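Local coordinates for five-membered-cyclitol-phosphate synthase (Streptomyces citricolor, PDB 6K96), which binds nicotinamide-adenine-dinucleotide in a Rossmann-type domain and resembles the myo-inositol-1-phosphate synthases, at residues 18-23 / 88-93; 24-29 / 37-42. All blocks are in the same frame, centred on the assembly; numbering follows the deposited sequence.

Contact 1. Residues 18-23 / 88-93; sequences ALFQGA and VELPDP
Leu90 wedges its isobutyl end against Phe20 and Gln21 in an apolar contact with no hydrogen bond across it, laying the loop between helix 72-75 and strand 98-99 on one flank of helix 14-31. CD2 of Leu90 comes within 3.5 Å of the CA of Gln21 and so rests on the helix backbone itself. Both methyls of Leu90 press on CG of Gln21, CD2 at 3.6 Å and CD1 at 3.7 Å. With CG of Gln21 beside its backbone N (chi1 -66°) and the chain extended beyond, the aliphatic part runs past the leucine while the amide goes on to other partners. There OE1 accepts from the backbone N of Leu86, and NE2 gives to the carbonyl of Pro84 and to Ser17 OG, so this buried amide is gripped at both ends by polar groups. Helix 14-31 follows strand 5-10, a central strand of the parallel sheet of the Rossmann-type nucleotide-binding domain, and the loop 88-93 leads toward the edge strand 98-99 of the same sheet. Phe20 is swung out from the helix toward that loop, its CG anti to the backbone N (chi1 -179°). Its CD2 touches Leu90 CD2 at 3.9 Å, the methyl lying oblique to the ring, while the ring turns its edge, at CZ, to the carbonyl O of Pro91, 3.5 Å away and near the ring plane. CD of Pro91 packs on the same CZ at 4.1 Å. Phe57 of strand 55-62 and Phe72 of helix 72-75 each meet the Phe20 ring edge-to-face, which joins the loop contact to an aromatic cluster between helix and sheet.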
loop_
_atom_site.group_PDB
_atom_site.type_symbol
_atom_site.label_atom_id
_atom_site.label_comp_id
_atom_site.label_asym_id
_atom_site.label_seq_id
_atom_site.Cartn_x
_atom_site.Cartn_y
_atom_site.Cartn_z
ATOM N N ALA B 18 14.196 -2.312 -25.494
ATOM C CA ALA B 18 14.624 -1.399 -24.421
ATOM C C ALA B 18 16.003 -0.831 -24.727
ATOM O O ALA B 18 16.162 0.382 -24.604
ATOM C CB ALA B 18 14.573 -2.103 -23.099
ATOM N N LEU B 19 16.951 -1.634 -25.161
ATOM C CA LEU B 19 18.345 -1.182 -25.372
ATOM C C LEU B 19 18.436 -0.239 -26.575
ATOM O O LEU B 19 19.209 0.742 -26.513
ATOM C CB LEU B 19 19.251 -2.395 -25.600
ATOM C CG LEU B 19 20.727 -2.050 -25.626
ATOM C CD1 LEU B 19 21.227 -1.767 -24.234
ATOM C CD2 LEU B 19 21.515 -3.170 -26.247
ATOM N N PHE B 20 17.749 -0.603 -27.652
ATOM C CA PHE B 20 17.786 0.097 -28.958
ATOM C C PHE B 20 17.076 1.434 -28.815
ATOM O O PHE B 20 17.710 2.451 -29.065
ATOM C CB PHE B 20 17.095 -0.710 -30.050
ATOM C CG PHE B 20 17.132 -0.052 -31.399
ATOM C CD1 PHE B 20 18.341 0.365 -31.948
ATOM C CD2 PHE B 20 15.962 0.154 -32.109
ATOM C CE1 PHE B 20 18.393 0.937 -33.209
ATOM C CE2 PHE B 20 16.014 0.708 -33.379
ATOM C CZ PHE B 20 17.229 1.086 -33.929
ATOM N N GLN B 21 15.806 1.431 -28.419
ATOM C CA GLN B 21 15.048 2.673 -28.144
ATOM C C GLN B 21 15.766 3.469 -27.055
ATOM O O GLN B 21 15.817 4.690 -27.170
ATOM C CB GLN B 21 13.639 2.367 -27.670
ATOM C CG GLN B 21 12.806 1.709 -28.733
ATOM C CD GLN B 21 11.339 1.834 -28.416
ATOM O OE1 GLN B 21 10.770 2.915 -28.586
ATOM N NE2 GLN B 21 10.740 0.731 -27.965
ATOM N N GLY B 22 16.263 2.824 -26.007
ATOM C CA GLY B 22 16.949 3.569 -24.941
ATOM C C GLY B 22 18.085 4.384 -25.516
ATOM O O GLY B 22 18.060 5.570 -25.367
ATOM N N ALA B 23 19.007 3.745 -26.218
ATOM C CA ALA B 23 20.198 4.375 -26.823
ATOM C C ALA B 23 19.800 5.586 -27.668
ATOM O O ALA B 23 20.562 6.546 -27.623
ATOM C CB ALA B 23 20.973 3.396 -27.654
ATOM N N VAL B 88 10.673 8.385 -29.935
ATOM C CA VAL B 88 11.961 8.853 -30.498
ATOM C C VAL B 88 11.986 8.382 -31.947
ATOM O O VAL B 88 11.437 7.321 -32.240
ATOM C CB VAL B 88 13.161 8.313 -29.703
ATOM C CG1 VAL B 88 14.459 8.959 -30.162
ATOM C CG2 VAL B 88 12.984 8.506 -28.206
ATOM N N GLU B 89 12.555 9.173 -32.843
ATOM C CA GLU B 89 12.732 8.710 -34.236
ATOM C C GLU B 89 13.820 7.648 -34.190
ATOM O O GLU B 89 15.004 8.011 -34.209
ATOM C CB GLU B 89 13.122 9.851 -35.171
ATOM C CG GLU B 89 14.359 10.603 -34.718
ATOM C CD GLU B 89 14.432 12.045 -35.187
ATOM O OE1 GLU B 89 14.310 12.279 -36.416
ATOM O OE2 GLU B 89 14.598 12.938 -34.321
ATOM N N LEU B 90 13.417 6.391 -34.037
ATOM C CA LEU B 90 14.361 5.248 -34.080
ATOM C C LEU B 90 14.950 5.188 -35.487
ATOM O O LEU B 90 14.189 5.157 -36.445
ATOM C CB LEU B 90 13.575 3.976 -33.765
ATOM C CG LEU B 90 13.119 3.847 -32.322
ATOM C CD1 LEU B 90 12.112 2.712 -32.197
ATOM C CD2 LEU B 90 14.322 3.602 -31.426
ATOM N N PRO B 91 16.330 5.189 -35.676
ATOM C CA PRO B 91 17.043 5.151 -36.947
ATOM C C PRO B 91 16.947 3.757 -37.586
ATOM O O PRO B 91 16.687 2.811 -36.874
ATOM C CB PRO B 91 18.502 5.455 -36.552
ATOM C CG PRO B 91 18.619 4.952 -35.134
ATOM C CD PRO B 91 17.244 5.154 -34.542
ATOM N N ASP B 92 17.144 3.672 -38.900
ATOM C CA ASP B 92 17.178 2.381 -39.622
ATOM C C ASP B 92 18.642 2.001 -39.791
ATOM O O ASP B 92 19.366 2.675 -40.515
ATOM C CB ASP B 92 16.374 2.456 -40.919
ATOM C CG ASP B 92 15.867 1.090 -41.332
ATOM O OD1 ASP B 92 16.700 0.305 -41.844
ATOM O OD2 ASP B 92 14.658 0.809 -41.096
ATOM N N PRO B 93 19.125 0.928 -39.124
ATOM C CA PRO B 93 20.533 0.541 -39.213
ATOM C C PRO B 93 20.856 -0.189 -40.521
ATOM O O PRO B 93 22.025 -0.402 -40.743
ATOM C CB PRO B 93 20.758 -0.375 -38.006
ATOM C CG PRO B 93 19.378 -0.939 -37.689
ATOM C CD PRO B 93 18.348 0.005 -38.289
#

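Contact 2. Residues 24-29 / 37-42; sequences ELYRKM and ADFPGI
Tyr26 and Phe39 set their rings obliquely, planes at 49° and centroids 5.0 Å apart. CD1 of Tyr26 stands over one face of Phe39, toward the rim, 3.6 Å from Phe39 CG. The tyrosine, with CG beside its backbone N (chi1 -69°), carries its hydroxyl past this ring to Pro40: OH donates to the Pro40 carbonyl O at 2.6 Å, nearly along the C=O axis (172°) and near the plane of the tyrosine ring. That carbonyl belongs to the type II turn Phe39 to Ile42, with Gly41 at the third position in positive phi, so the hydroxyl grips the turn itself. Ile42 meets the phenol from the opposite direction, its CD1 3.6 Å from Tyr26 CZ. A second subunit lies alongside: its Ala278 N bonds to Tyr26 OH, and its Trp277 meets the Tyr26 ring edge-to-face. One helical turn on, the CE methyl of Met29 reaches the Pro40 ring at CD, 3.3 Å away. The loop 37-42 thus folds back onto the C-terminal half of helix 14-31 on its way to strand 46-47.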
loop_
_atom_site.group_PDB
_atom_site.type_symbol
_atom_site.label_atom_id
_atom_site.label_comp_id
_atom_site.label_asym_id
_atom_site.label_seq_id
_atom_site.Cartn_x
_atom_site.Cartn_y
_atom_site.Cartn_z
ATOM N N GLU B 24 18.683 5.552 -28.402
ATOM C CA GLU B 24 18.236 6.701 -29.251
ATOM C C GLU B 24 17.504 7.755 -28.414
ATOM O O GLU B 24 17.436 8.901 -28.903
ATOM C CB GLU B 24 17.301 6.311 -30.400
ATOM C CG GLU B 24 18.002 6.232 -31.762
ATOM C CD GLU B 24 18.277 7.544 -32.514
ATOM O OE1 GLU B 24 17.351 8.335 -32.728
ATOM O OE2 GLU B 24 19.430 7.770 -32.898
ATOM N N LEU B 25 16.925 7.389 -27.269
ATOM C CA LEU B 25 16.377 8.392 -26.331
ATOM C C LEU B 25 17.550 9.200 -25.784
ATOM O O LEU B 25 17.449 10.407 -25.864
ATOM C CB LEU B 25 15.558 7.771 -25.196
ATOM C CG LEU B 25 14.772 8.772 -24.333
ATOM C CD1 LEU B 25 13.339 8.333 -24.124
ATOM C CD2 LEU B 25 15.400 9.019 -22.967
ATOM N N TYR B 26 18.623 8.579 -25.288
ATOM C CA TYR B 26 19.805 9.329 -24.785
ATOM C C TYR B 26 20.416 10.136 -25.932
ATOM O O TYR B 26 20.954 11.180 -25.622
ATOM C CB TYR B 26 20.866 8.419 -24.162
ATOM C CG TYR B 26 20.408 7.812 -22.874
ATOM C CD1 TYR B 26 20.256 8.594 -21.758
ATOM C CD2 TYR B 26 20.075 6.464 -22.781
ATOM C CE1 TYR B 26 19.773 8.066 -20.577
ATOM C CE2 TYR B 26 19.591 5.915 -21.599
ATOM C CZ TYR B 26 19.441 6.724 -20.487
ATOM O OH TYR B 26 18.991 6.168 -19.327
ATOM N N ARG B 27 20.395 9.656 -27.184
ATOM C CA ARG B 27 20.988 10.415 -28.318
ATOM C C ARG B 27 20.211 11.729 -28.471
ATOM O O ARG B 27 20.861 12.763 -28.699
ATOM C CB ARG B 27 20.991 9.641 -29.640
ATOM C CG ARG B 27 22.365 9.647 -30.303
ATOM C CD ARG B 27 22.460 9.426 -31.805
ATOM N NE ARG B 27 22.206 8.071 -32.277
ATOM C CZ ARG B 27 22.953 7.010 -32.024
ATOM N NH1 ARG B 27 24.032 7.094 -31.261
ATOM N NH2 ARG B 27 22.608 5.847 -32.547
ATOM N N LYS B 28 18.881 11.660 -28.329
ATOM C CA LYS B 28 17.916 12.781 -28.471
ATOM C C LYS B 28 18.183 13.789 -27.349
ATOM O O LYS B 28 18.293 14.998 -27.658
ATOM C CB LYS B 28 16.468 12.262 -28.477
ATOM C CG LYS B 28 15.380 13.322 -28.632
ATOM C CD LYS B 28 14.081 13.064 -27.846
ATOM C CE LYS B 28 14.141 13.553 -26.402
ATOM N NZ LYS B 28 12.890 13.315 -25.629
ATOM N N MET B 29 18.325 13.308 -26.112
ATOM C CA MET B 29 18.588 14.152 -24.914
ATOM C C MET B 29 19.914 14.918 -25.082
ATOM O O MET B 29 19.972 16.065 -24.563
ATOM C CB MET B 29 18.616 13.312 -23.631
ATOM C CG MET B 29 17.216 12.859 -23.163
ATOM S SD MET B 29 17.207 11.591 -21.834
ATOM C CE MET B 29 17.917 12.525 -20.480
ATOM N N ALA B 37 26.171 13.513 -17.413
ATOM C CA ALA B 37 26.156 13.306 -15.943
ATOM C C ALA B 37 24.708 13.441 -15.449
ATOM O O ALA B 37 24.399 12.852 -14.401
ATOM C CB ALA B 37 27.124 14.222 -15.231
ATOM N N ASP B 38 23.855 14.134 -16.206
ATOM C CA ASP B 38 22.431 14.341 -15.846
ATOM C C ASP B 38 21.548 13.269 -16.519
ATOM O O ASP B 38 20.294 13.339 -16.346
ATOM C CB ASP B 38 21.993 15.780 -16.177
ATOM C CG ASP B 38 22.768 16.872 -15.444
ATOM O OD1 ASP B 38 23.149 16.624 -14.293
ATOM O OD2 ASP B 38 22.980 17.999 -16.040
ATOM N N PHE B 39 22.126 12.319 -17.255
ATOM C CA PHE B 39 21.339 11.203 -17.847
ATOM C C PHE B 39 20.677 10.387 -16.735
ATOM O O PHE B 39 21.355 9.945 -15.802
ATOM C CB PHE B 39 22.197 10.258 -18.679
ATOM C CG PHE B 39 22.615 10.751 -20.043
ATOM C CD1 PHE B 39 22.027 11.858 -20.625
ATOM C CD2 PHE B 39 23.590 10.063 -20.753
ATOM C CE1 PHE B 39 22.433 12.278 -21.878
ATOM C CE2 PHE B 39 23.981 10.475 -22.013
ATOM C CZ PHE B 39 23.404 11.592 -22.570
ATOM N N PRO B 40 19.341 10.200 -16.778
ATOM C CA PRO B 40 18.649 9.357 -15.796
ATOM C C PRO B 40 18.964 7.865 -15.988
ATOM O O PRO B 40 18.873 7.376 -17.082
ATOM C CB PRO B 40 17.157 9.603 -16.073
ATOM C CG PRO B 40 17.138 9.974 -17.563
ATOM C CD PRO B 40 18.437 10.721 -17.809
ATOM N N GLY B 41 19.393 7.206 -14.914
ATOM C CA GLY B 41 19.472 5.731 -14.811
ATOM C C GLY B 41 20.826 5.203 -15.230
ATOM O O GLY B 41 20.969 3.984 -15.381
ATOM N N ILE B 42 21.810 6.086 -15.393
ATOM C CA ILE B 42 23.185 5.741 -15.846
ATOM C C ILE B 42 24.138 5.816 -14.651
ATOM O O ILE B 42 24.383 6.932 -14.185
ATOM C CB ILE B 42 23.564 6.700 -16.979
ATOM C CG1 ILE B 42 22.502 6.695 -18.083
ATOM C CG2 ILE B 42 24.946 6.377 -17.508
ATOM C CD1 ILE B 42 22.157 5.301 -18.574
#

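Overall arrangement
Contacts 1 and 2 use successive parts of helix 14-31, their centres 12 Å apart, and lie on the same side of the chain's centre; both segments of contact 2 fall between those of contact 1 in sequence. They meet at Glu24, where Pro91 packs on its side chain, and at Leu25, whose CA is 3.9 Å from Val88 CG2. Contact 1 lies nearer the bound NAD: the Phe20 side chain is about 11 Å from it, and the Gln21 side chain about 12 Å from the sodium ion. Both contacts touch the second subunit, whose Trp277 packs on Leu19 as well as on Ile42.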